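Local coordinates for protein putative transcriptional regulator (Clostridium difficile, PDB 3QI7) that is of unknown function but has a periplasmic-binding-protein-like fold and may bind a small ligand such as a sugar, at residues A[312-317]-A[340-345]; A[328-334]-A[359-363]. All coordinates share one frame; numbering follows the deposited sequence. Where two conformers were deposited one is given.

Contact 1 of 2, residues A[312-317]-A[340-345]; sequences SLAIYL and FTELRF
Phe-340 sets its ring against the backbone and side chains of Tyr-316 and Leu-317, a worked example of two helices joined by packing around three aromatic rings. The axes of the two short helical segments cross at 98° and stay 11.1 Å apart at their closest, a gap that large side chains fill. A chi1 of -167° swings the Phe-340 ring away from its own backbone N and across the gap: CZ lies 3.5 Å from Tyr-316 O, near the ring plane, while CD1 of Leu-317 sits over one face, 4.2 Å from the ring centroid, as a CH-pi contact. Leu-313 meets the same ring at its edge, CD1 to CD2 of Phe-340 being 3.8 Å. Thr-341 adds a lighter touch on that methyl, its hydroxyl being bonded to Leu-337 O of its own helix. One turn on, Arg-344 bends at its second torsion, laying CD over a face of the Tyr-316 ring, 3.9 Å from the centroid. Its NE then donates to a water, 3.0 Å away, that in turn donates to Tyr-316 O, bridging the helices where no direct hydrogen bond links them. Phe-345 ends the walk in an offset edge-to-face pair, the edge of Tyr-316 turned toward its face with planes at 74°. At its own edge, Phe-345 CZ lies 3.7 Å from Leu-313 N, near the ring plane. Around this largely buried interface, helix 26-42 packs on Ser-312 and Tyr-316 through Met-35, and its Glu-38 is hydrogen-bonded to the Tyr-316 hydroxyl, while Phe-351 of strand 349-353 packs on Leu-313 and Thr-341.

Contact 2 of 2, residues A[328-334]-A[359-363]; sequences QEDVCDP and YNYQS
Cys-332, at the centre of an inverse gamma turn between helices 328-331 and 334-345, packs on the 359-360 turn that leads into strand 361-370 of the mixed sheet in this periplasmic-binding-protein-like fold. Van der Waals contact carries the interface, with no clear hydrogen bond across. Cys-332 CB lies 3.6 Å from Tyr-359 CD1, and its SG sits 3.7 Å from Asn-360 CA. A chi1 of 70° places CG of Tyr-359 between its own backbone N and carbonyl carbon, the ring extending beyond along the short helix; Gln-328 O lies at the ring edge, in plane. The Tyr-359 hydroxyl meets aliphatic carbon on two residues, OH being 3.5 Å from CG of both Gln-328 and Glu-329.

Several polar groups turn to partners elsewhere. Asn-360 is held from both ends of its amide, by Ser-129 and by the carbonyl of Asp-133, which fixes its rotation. Asp-333, the N-cap of helix 334-345, turns its carboxylate to Tyr-336 N. Gln-362 crosses Pro-334 at about a right angle, OE1 3.8 Å from CG of the proline, and folds back on its own turn: its NE2 donates to a lone pair of Tyr-359 O, 3.0 Å away with an N-H...O angle of 154°.

The two contacts lie about 14 Å apart, centre to centre, on the same side of the chain's centre. Their segments alternate in sequence: 312-317, 328-334, 340-345, then 359-363. Helix 306-324, the short helix 328-331 and helix 334-345 follow one another, so the chain between the two halves of contact 1 passes through the first half of contact 2. They also touch directly, Leu-317 CD1 lying 4.2 Å from Val-331 CB. Contact 1 joins helices 306-324 and 334-345, whereas contact 2 joins the connection between them to strand 361-370, which pairs with strands 134-137 and 349-353. The consecutive helices are thus packed on each other and on the larger mixed sheet.

Contact 1 of 2, residues A[312-317]-A[340-345]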
ATOM      1  N   SER A 312      -7.958  -3.778  -4.239  0.50 22.17           N
ATOM      2  CA  SER A 312      -8.936  -3.368  -5.255  0.50 20.56           C
ATOM      3  C   SER A 312      -8.489  -3.747  -6.669  0.50 21.28           C
ATOM      4  O   SER A 312      -9.310  -4.188  -7.471  0.50 22.05           O
ATOM      5  CB  SER A 312      -9.230  -1.874  -5.183  0.50 21.68           C
ATOM      6  OG  SER A 312     -10.362  -1.573  -5.974  0.50 18.77           O
ATOM      7  N   LEU A 313      -7.206  -3.563  -6.979  1.00 19.20           N
ATOM      8  CA  LEU A 313      -6.664  -3.989  -8.275  1.00 21.25           C
ATOM      9  C   LEU A 313      -6.779  -5.501  -8.424  1.00 22.19           C
ATOM     10  O   LEU A 313      -7.156  -6.007  -9.492  1.00 21.31           O
ATOM     11  CB  LEU A 313      -5.190  -3.566  -8.437  1.00 22.54           C
ATOM     12  CG  LEU A 313      -4.416  -4.178  -9.619  1.00 20.83           C
ATOM     13  CD1 LEU A 313      -5.073  -3.742 -10.940  1.00 21.59           C
ATOM     14  CD2 LEU A 313      -2.915  -3.828  -9.632  1.00 21.21           C
ATOM     15  N   ALA A 314      -6.398  -6.228  -7.374  1.00 21.20           N
ATOM     16  CA  ALA A 314      -6.460  -7.717  -7.403  1.00 21.18           C
ATOM     17  C   ALA A 314      -7.886  -8.219  -7.630  1.00 21.41           C
ATOM     18  O   ALA A 314      -8.103  -9.165  -8.411  1.00 20.77           O
ATOM     19  CB  ALA A 314      -5.854  -8.337  -6.108  1.00 18.20           C
ATOM     20  N   ILE A 315      -8.859  -7.593  -6.980  1.00 19.88           N
ATOM     21  CA  ILE A 315     -10.270  -7.994  -7.201  1.00 22.65           C
ATOM     22  C   ILE A 315     -10.702  -7.774  -8.678  1.00 22.18           C
ATOM     23  O   ILE A 315     -11.311  -8.654  -9.289  1.00 23.86           O
ATOM     24  CB  ILE A 315     -11.214  -7.264  -6.221  1.00 24.03           C
ATOM     25  CG1 ILE A 315     -10.928  -7.730  -4.783  1.00 22.58           C
ATOM     26  CG2 ILE A 315     -12.696  -7.510  -6.590  1.00 25.99           C
ATOM     27  CD1 ILE A 315     -11.371  -6.747  -3.741  1.00 18.93           C
ATOM     28  N   TYR A 316     -10.395  -6.604  -9.229  1.00 23.22           N
ATOM     29  CA  TYR A 316     -10.746  -6.274 -10.615  1.00 21.58           C
ATOM     30  C   TYR A 316     -10.070  -7.221 -11.590  1.00 23.79           C
ATOM     31  O   TYR A 316     -10.675  -7.632 -12.584  1.00 23.37           O
ATOM     32  CB  TYR A 316     -10.352  -4.828 -10.973  1.00 22.97           C
ATOM     33  CG  TYR A 316     -11.269  -3.732 -10.445  1.00 21.18           C
ATOM     34  CD1 TYR A 316     -12.650  -3.828 -10.524  1.00 26.87           C
ATOM     35  CD2 TYR A 316     -10.744  -2.596  -9.900  1.00 26.98           C
ATOM     36  CE1 TYR A 316     -13.488  -2.794 -10.042  1.00 29.58           C
ATOM     37  CE2 TYR A 316     -11.550  -1.580  -9.417  1.00 26.82           C
ATOM     38  CZ  TYR A 316     -12.919  -1.678  -9.493  1.00 32.09           C
ATOM     39  OH  TYR A 316     -13.676  -0.643  -8.996  1.00 33.17           O
ATOM     40  N   LEU A 317      -8.817  -7.587 -11.306  1.00 21.92           N
ATOM     41  CA  LEU A 317      -8.060  -8.499 -12.159  1.00 24.93           C
ATOM     42  C   LEU A 317      -8.666  -9.892 -12.114  1.00 25.62           C
ATOM     43  O   LEU A 317      -8.854 -10.533 -13.163  1.00 27.94           O
ATOM     44  CB  LEU A 317      -6.596  -8.561 -11.686  1.00 25.81           C
ATOM     45  CG  LEU A 317      -5.452  -8.802 -12.655  1.00 33.82           C
ATOM     46  CD1 LEU A 317      -5.598  -8.042 -13.988  1.00 25.88           C
ATOM     47  CD2 LEU A 317      -4.155  -8.408 -11.917  1.00 31.08           C
ATOM     48  N   PHE A 340      -4.476  -1.541 -17.563  1.00 19.47           N
ATOM     49  CA  PHE A 340      -5.630  -1.980 -16.754  1.00 17.61           C
ATOM     50  C   PHE A 340      -5.831  -1.031 -15.573  1.00 17.68           C
ATOM     51  O   PHE A 340      -6.972  -0.667 -15.262  1.00 17.46           O
ATOM     52  CB  PHE A 340      -5.424  -3.408 -16.280  1.00 17.11           C
ATOM     53  CG  PHE A 340      -6.661  -4.078 -15.716  1.00 18.94           C
ATOM     54  CD1 PHE A 340      -7.699  -4.455 -16.537  1.00 22.20           C
ATOM     55  CD2 PHE A 340      -6.766  -4.337 -14.343  1.00 23.84           C
ATOM     56  CE1 PHE A 340      -8.848  -5.086 -16.013  1.00 25.93           C
ATOM     57  CE2 PHE A 340      -7.921  -4.967 -13.807  1.00 22.25           C
ATOM     58  CZ  PHE A 340      -8.932  -5.356 -14.642  1.00 25.20           C
ATOM     59  N   THR A 341      -4.735  -0.549 -14.975  1.00 17.54           N
ATOM     60  CA  THR A 341      -4.826   0.447 -13.907  1.00 19.00           C
ATOM     61  C   THR A 341      -5.415   1.769 -14.425  1.00 17.68           C
ATOM     62  O   THR A 341      -6.236   2.363 -13.760  1.00 20.21           O
ATOM     63  CB  THR A 341      -3.459   0.645 -13.230  1.00 17.50           C
ATOM     64  OG1 THR A 341      -3.066  -0.600 -12.640  1.00 18.09           O
ATOM     65  CG2 THR A 341      -3.482   1.745 -12.148  1.00 17.08           C
ATOM     66  N   GLU A 342      -5.010   2.227 -15.603  1.00 19.31           N
ATOM     67  CA  GLU A 342      -5.648   3.414 -16.199  1.00 20.72           C
ATOM     68  C   GLU A 342      -7.134   3.181 -16.419  1.00 21.59           C
ATOM     69  O   GLU A 342      -7.983   4.010 -16.040  1.00 19.82           O
ATOM     70  CB  GLU A 342      -5.001   3.785 -17.520  1.00 20.53           C
ATOM     71  CG  GLU A 342      -3.562   4.216 -17.433  1.00 19.23           C
ATOM     72  CD  GLU A 342      -3.372   5.643 -17.014  1.00 26.96           C
ATOM     73  OE1 GLU A 342      -4.392   6.366 -16.776  1.00 24.78           O
ATOM     74  OE2 GLU A 342      -2.172   6.026 -16.937  1.00 20.46           O
ATOM     75  N   LEU A 343      -7.455   2.033 -16.998  1.00 21.05           N
ATOM     76  CA  LEU A 343      -8.862   1.658 -17.278  1.00 21.34           C
ATOM     77  C   LEU A 343      -9.720   1.674 -16.018  1.00 22.58           C
ATOM     78  O   LEU A 343     -10.811   2.250 -16.013  1.00 23.48           O
ATOM     79  CB  LEU A 343      -8.922   0.247 -17.875  1.00 21.15           C
ATOM     80  CG  LEU A 343     -10.271  -0.325 -18.311  1.00 25.50           C
ATOM     81  CD1 LEU A 343     -10.880   0.606 -19.373  1.00 23.13           C
ATOM     82  CD2 LEU A 343     -10.139  -1.769 -18.863  1.00 26.64           C
ATOM     83  N   ARG A 344      -9.239   1.056 -14.946  1.00 18.69           N
ATOM     84  CA  ARG A 344     -10.111   0.806 -13.792  1.00 20.37           C
ATOM     85  C   ARG A 344     -10.031   1.904 -12.731  1.00 21.01           C
ATOM     86  O   ARG A 344     -10.934   2.017 -11.947  1.00 21.81           O
ATOM     87  CB  ARG A 344      -9.825  -0.561 -13.165  1.00 19.21           C
ATOM     88  CG  ARG A 344     -10.273  -1.771 -14.013  1.00 23.47           C
ATOM     89  CD  ARG A 344     -11.794  -2.091 -13.801  1.00 24.53           C
ATOM     90  NE  ARG A 344     -12.184  -3.226 -14.624  1.00 32.55           N
ATOM     91  CZ  ARG A 344     -12.728  -3.162 -15.837  1.00 35.71           C
ATOM     92  NH1 ARG A 344     -13.025  -1.995 -16.406  1.00 33.82           N
ATOM     93  NH2 ARG A 344     -12.973  -4.289 -16.493  1.00 35.61           N
ATOM     94  N   PHE A 345      -8.935   2.660 -12.699  1.00 20.47           N
ATOM     95  CA  PHE A 345      -8.692   3.694 -11.678  1.00 21.64           C
ATOM     96  C   PHE A 345      -8.438   5.101 -12.235  1.00 21.59           C
ATOM     97  O   PHE A 345      -8.529   6.093 -11.499  1.00 22.39           O
ATOM     98  CB  PHE A 345      -7.496   3.315 -10.810  1.00 19.70           C
ATOM     99  CG  PHE A 345      -7.653   2.020 -10.076  1.00 21.64           C
ATOM    100  CD1 PHE A 345      -7.308   0.820 -10.673  1.00 20.17           C
ATOM    101  CD2 PHE A 345      -8.157   2.000  -8.793  1.00 23.17           C
ATOM    102  CE1 PHE A 345      -7.429  -0.357  -9.993  1.00 24.54           C
ATOM    103  CE2 PHE A 345      -8.309   0.824  -8.115  1.00 23.61           C
ATOM    104  CZ  PHE A 345      -7.943  -0.376  -8.726  1.00 20.90           C
TER
HETATM  105  O   HOH W   1     -12.484  -6.031 -13.617  1.00 27.28           O

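Contact 2 of 2, residues A[328-334]-A[359-363]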
ATOM      1  N   GLN A 328      -2.233 -16.480 -15.590  1.00 31.13           N
ATOM      2  CA  GLN A 328      -1.134 -15.582 -15.155  1.00 28.83           C
ATOM      3  C   GLN A 328      -0.314 -15.045 -16.345  1.00 27.26           C
ATOM      4  O   GLN A 328       0.143 -13.915 -16.314  1.00 24.33           O
ATOM      5  CB  GLN A 328      -0.206 -16.304 -14.169  1.00 27.72           C
ATOM      6  CG  GLN A 328       0.483 -17.572 -14.778  1.00 29.79           C
ATOM      7  CD  GLN A 328       1.144 -18.484 -13.768  1.00 34.78           C
ATOM      8  OE1 GLN A 328       1.405 -18.104 -12.639  1.00 44.06           O
ATOM      9  NE2 GLN A 328       1.431 -19.711 -14.189  1.00 44.55           N
ATOM     10  N   GLU A 329      -0.132 -15.864 -17.386  1.00 29.71           N
ATOM     11  CA  GLU A 329       0.670 -15.464 -18.536  1.00 31.90           C
ATOM     12  C   GLU A 329       0.036 -14.299 -19.261  1.00 33.50           C
ATOM     13  O   GLU A 329       0.749 -13.466 -19.794  1.00 33.15           O
ATOM     14  CB  GLU A 329       0.862 -16.596 -19.564  1.00 36.22           C
ATOM     15  CG  GLU A 329       1.593 -17.818 -19.054  1.00 42.87           C
ATOM     16  CD  GLU A 329       0.640 -18.875 -18.493  1.00 54.44           C
ATOM     17  OE1 GLU A 329      -0.471 -18.506 -18.039  1.00 34.26           O
ATOM     18  OE2 GLU A 329       1.014 -20.069 -18.497  1.00 57.76           O
ATOM     19  N   ASP A 330      -1.298 -14.249 -19.282  1.00 31.88           N
ATOM     20  CA  ASP A 330      -2.033 -13.207 -20.021  1.00 31.63           C
ATOM     21  C   ASP A 330      -1.989 -11.843 -19.348  1.00 29.29           C
ATOM     22  O   ASP A 330      -2.013 -10.811 -20.036  1.00 29.80           O
ATOM     23  CB  ASP A 330      -3.497 -13.581 -20.169  1.00 30.87           C
ATOM     24  CG  ASP A 330      -3.709 -14.830 -20.969  1.00 31.88           C
ATOM     25  OD1 ASP A 330      -3.182 -14.900 -22.094  1.00 37.26           O
ATOM     26  OD2 ASP A 330      -4.415 -15.728 -20.479  1.00 33.05           O
ATOM     27  N   VAL A 331      -1.917 -11.827 -18.021  1.00 27.52           N
ATOM     28  CA  VAL A 331      -2.053 -10.566 -17.278  1.00 26.22           C
ATOM     29  C   VAL A 331      -0.757 -10.067 -16.613  1.00 24.61           C
ATOM     30  O   VAL A 331      -0.635  -8.881 -16.361  1.00 25.06           O
ATOM     31  CB  VAL A 331      -3.227 -10.609 -16.231  1.00 24.88           C
ATOM     32  CG1 VAL A 331      -4.554 -11.036 -16.911  1.00 25.19           C
ATOM     33  CG2 VAL A 331      -2.917 -11.505 -15.037  1.00 25.72           C
ATOM     34  N   CYS A 332       0.202 -10.955 -16.354  1.00 25.17           N
ATOM     35  CA  CYS A 332       1.402 -10.580 -15.618  1.00 24.74           C
ATOM     36  C   CYS A 332       2.448 -10.012 -16.585  1.00 26.48           C
ATOM     37  O   CYS A 332       3.370 -10.712 -17.023  1.00 24.83           O
ATOM     38  CB  CYS A 332       1.949 -11.743 -14.805  1.00 26.09           C
ATOM     39  SG  CYS A 332       0.874 -12.250 -13.462  1.00 26.44           S
ATOM     40  N   ASP A 333       2.254  -8.733 -16.916  1.00 24.47           N
ATOM     41  CA  ASP A 333       3.089  -7.986 -17.859  1.00 24.50           C
ATOM     42  C   ASP A 333       2.926  -6.505 -17.507  1.00 23.71           C
ATOM     43  O   ASP A 333       1.803  -6.047 -17.347  1.00 22.00           O
ATOM     44  CB  ASP A 333       2.597  -8.252 -19.274  1.00 25.83           C
ATOM     45  CG  ASP A 333       3.114  -7.234 -20.300  1.00 33.34           C
ATOM     46  OD1 ASP A 333       4.275  -7.340 -20.720  1.00 33.52           O
ATOM     47  OD2 ASP A 333       2.347  -6.333 -20.705  1.00 30.65           O
ATOM     48  N   PRO A 334       4.038  -5.750 -17.375  1.00 23.64           N
ATOM     49  CA  PRO A 334       3.905  -4.343 -16.930  1.00 22.15           C
ATOM     50  C   PRO A 334       2.962  -3.479 -17.782  1.00 23.48           C
ATOM     51  O   PRO A 334       2.143  -2.730 -17.214  1.00 22.74           O
ATOM     52  CB  PRO A 334       5.334  -3.816 -17.058  1.00 23.77           C
ATOM     53  CG  PRO A 334       6.175  -5.002 -16.899  1.00 23.29           C
ATOM     54  CD  PRO A 334       5.455  -6.101 -17.578  1.00 23.54           C
ATOM     55  N   TYR A 359       8.037 -13.495 -13.673  1.00 25.78           N
ATOM     56  CA  TYR A 359       7.200 -12.448 -14.247  1.00 25.19           C
ATOM     57  C   TYR A 359       5.878 -12.319 -13.495  1.00 25.46           C
ATOM     58  O   TYR A 359       5.221 -11.268 -13.549  1.00 23.18           O
ATOM     59  CB  TYR A 359       6.968 -12.746 -15.732  1.00 26.30           C
ATOM     60  CG  TYR A 359       6.079 -13.923 -15.921  1.00 27.86           C
ATOM     61  CD1 TYR A 359       4.697 -13.772 -15.900  1.00 27.21           C
ATOM     62  CD2 TYR A 359       6.600 -15.199 -16.045  1.00 31.21           C
ATOM     63  CE1 TYR A 359       3.857 -14.843 -16.027  1.00 28.06           C
ATOM     64  CE2 TYR A 359       5.770 -16.289 -16.176  1.00 32.53           C
ATOM     65  CZ  TYR A 359       4.410 -16.107 -16.183  1.00 36.72           C
ATOM     66  OH  TYR A 359       3.583 -17.172 -16.309  1.00 32.80           O
ATOM     67  N   ASN A 360       5.472 -13.381 -12.791  1.00 23.72           N
ATOM     68  CA  ASN A 360       4.183 -13.380 -12.114  1.00 23.26           C
ATOM     69  C   ASN A 360       4.236 -12.742 -10.720  1.00 23.45           C
ATOM     70  O   ASN A 360       3.273 -12.859  -9.941  1.00 23.97           O
ATOM     71  CB  ASN A 360       3.540 -14.771 -12.074  1.00 24.55           C
ATOM     72  CG  ASN A 360       4.234 -15.703 -11.146  1.00 24.97           C
ATOM     73  OD1 ASN A 360       5.456 -15.678 -11.065  1.00 24.82           O
ATOM     74  ND2 ASN A 360       3.471 -16.506 -10.404  1.00 27.65           N
ATOM     75  N   TYR A 361       5.344 -12.072 -10.409  1.00 21.85           N
ATOM     76  CA  TYR A 361       5.398 -11.212  -9.213  1.00 21.55           C
ATOM     77  C   TYR A 361       5.710  -9.851  -9.736  1.00 22.12           C
ATOM     78  O   TYR A 361       6.745  -9.666 -10.357  1.00 21.86           O
ATOM     79  CB  TYR A 361       6.442 -11.703  -8.171  1.00 22.06           C
ATOM     80  CG  TYR A 361       6.380 -10.851  -6.913  1.00 20.96           C
ATOM     81  CD1 TYR A 361       6.767  -9.517  -6.949  1.00 23.49           C
ATOM     82  CD2 TYR A 361       5.886 -11.354  -5.708  1.00 22.09           C
ATOM     83  CE1 TYR A 361       6.660  -8.697  -5.833  1.00 24.10           C
ATOM     84  CE2 TYR A 361       5.766 -10.526  -4.590  1.00 25.16           C
ATOM     85  CZ  TYR A 361       6.181  -9.213  -4.659  1.00 25.81           C
ATOM     86  OH  TYR A 361       6.130  -8.351  -3.586  1.00 25.21           O
ATOM     87  N   GLN A 362       4.807  -8.882  -9.523  1.00 20.47           N
ATOM     88  CA  GLN A 362       4.974  -7.552 -10.091  1.00 19.27           C
ATOM     89  C   GLN A 362       4.869  -6.545  -8.973  1.00 20.40           C
ATOM     90  O   GLN A 362       3.917  -6.609  -8.200  1.00 21.47           O
ATOM     91  CB  GLN A 362       3.887  -7.278 -11.136  1.00 19.95           C
ATOM     92  CG  GLN A 362       4.057  -8.118 -12.447  1.00 22.87           C
ATOM     93  CD  GLN A 362       5.081  -7.572 -13.423  1.00 27.94           C
ATOM     94  OE1 GLN A 362       5.394  -6.379 -13.404  1.00 23.80           O
ATOM     95  NE2 GLN A 362       5.564  -8.436 -14.345  1.00 19.02           N
ATOM     96  N   SER A 363       5.879  -5.686  -8.822  1.00 21.14           N
ATOM     97  CA  SER A 363       5.809  -4.657  -7.801  1.00 21.50           C
ATOM     98  C   SER A 363       5.318  -3.406  -8.478  1.00 21.85           C
ATOM     99  O   SER A 363       5.509  -3.248  -9.683  1.00 22.74           O
ATOM    100  CB  SER A 363       7.138  -4.456  -7.088  1.00 25.30           C
ATOM    101  OG  SER A 363       8.112  -3.957  -7.956  1.00 34.28           O
TER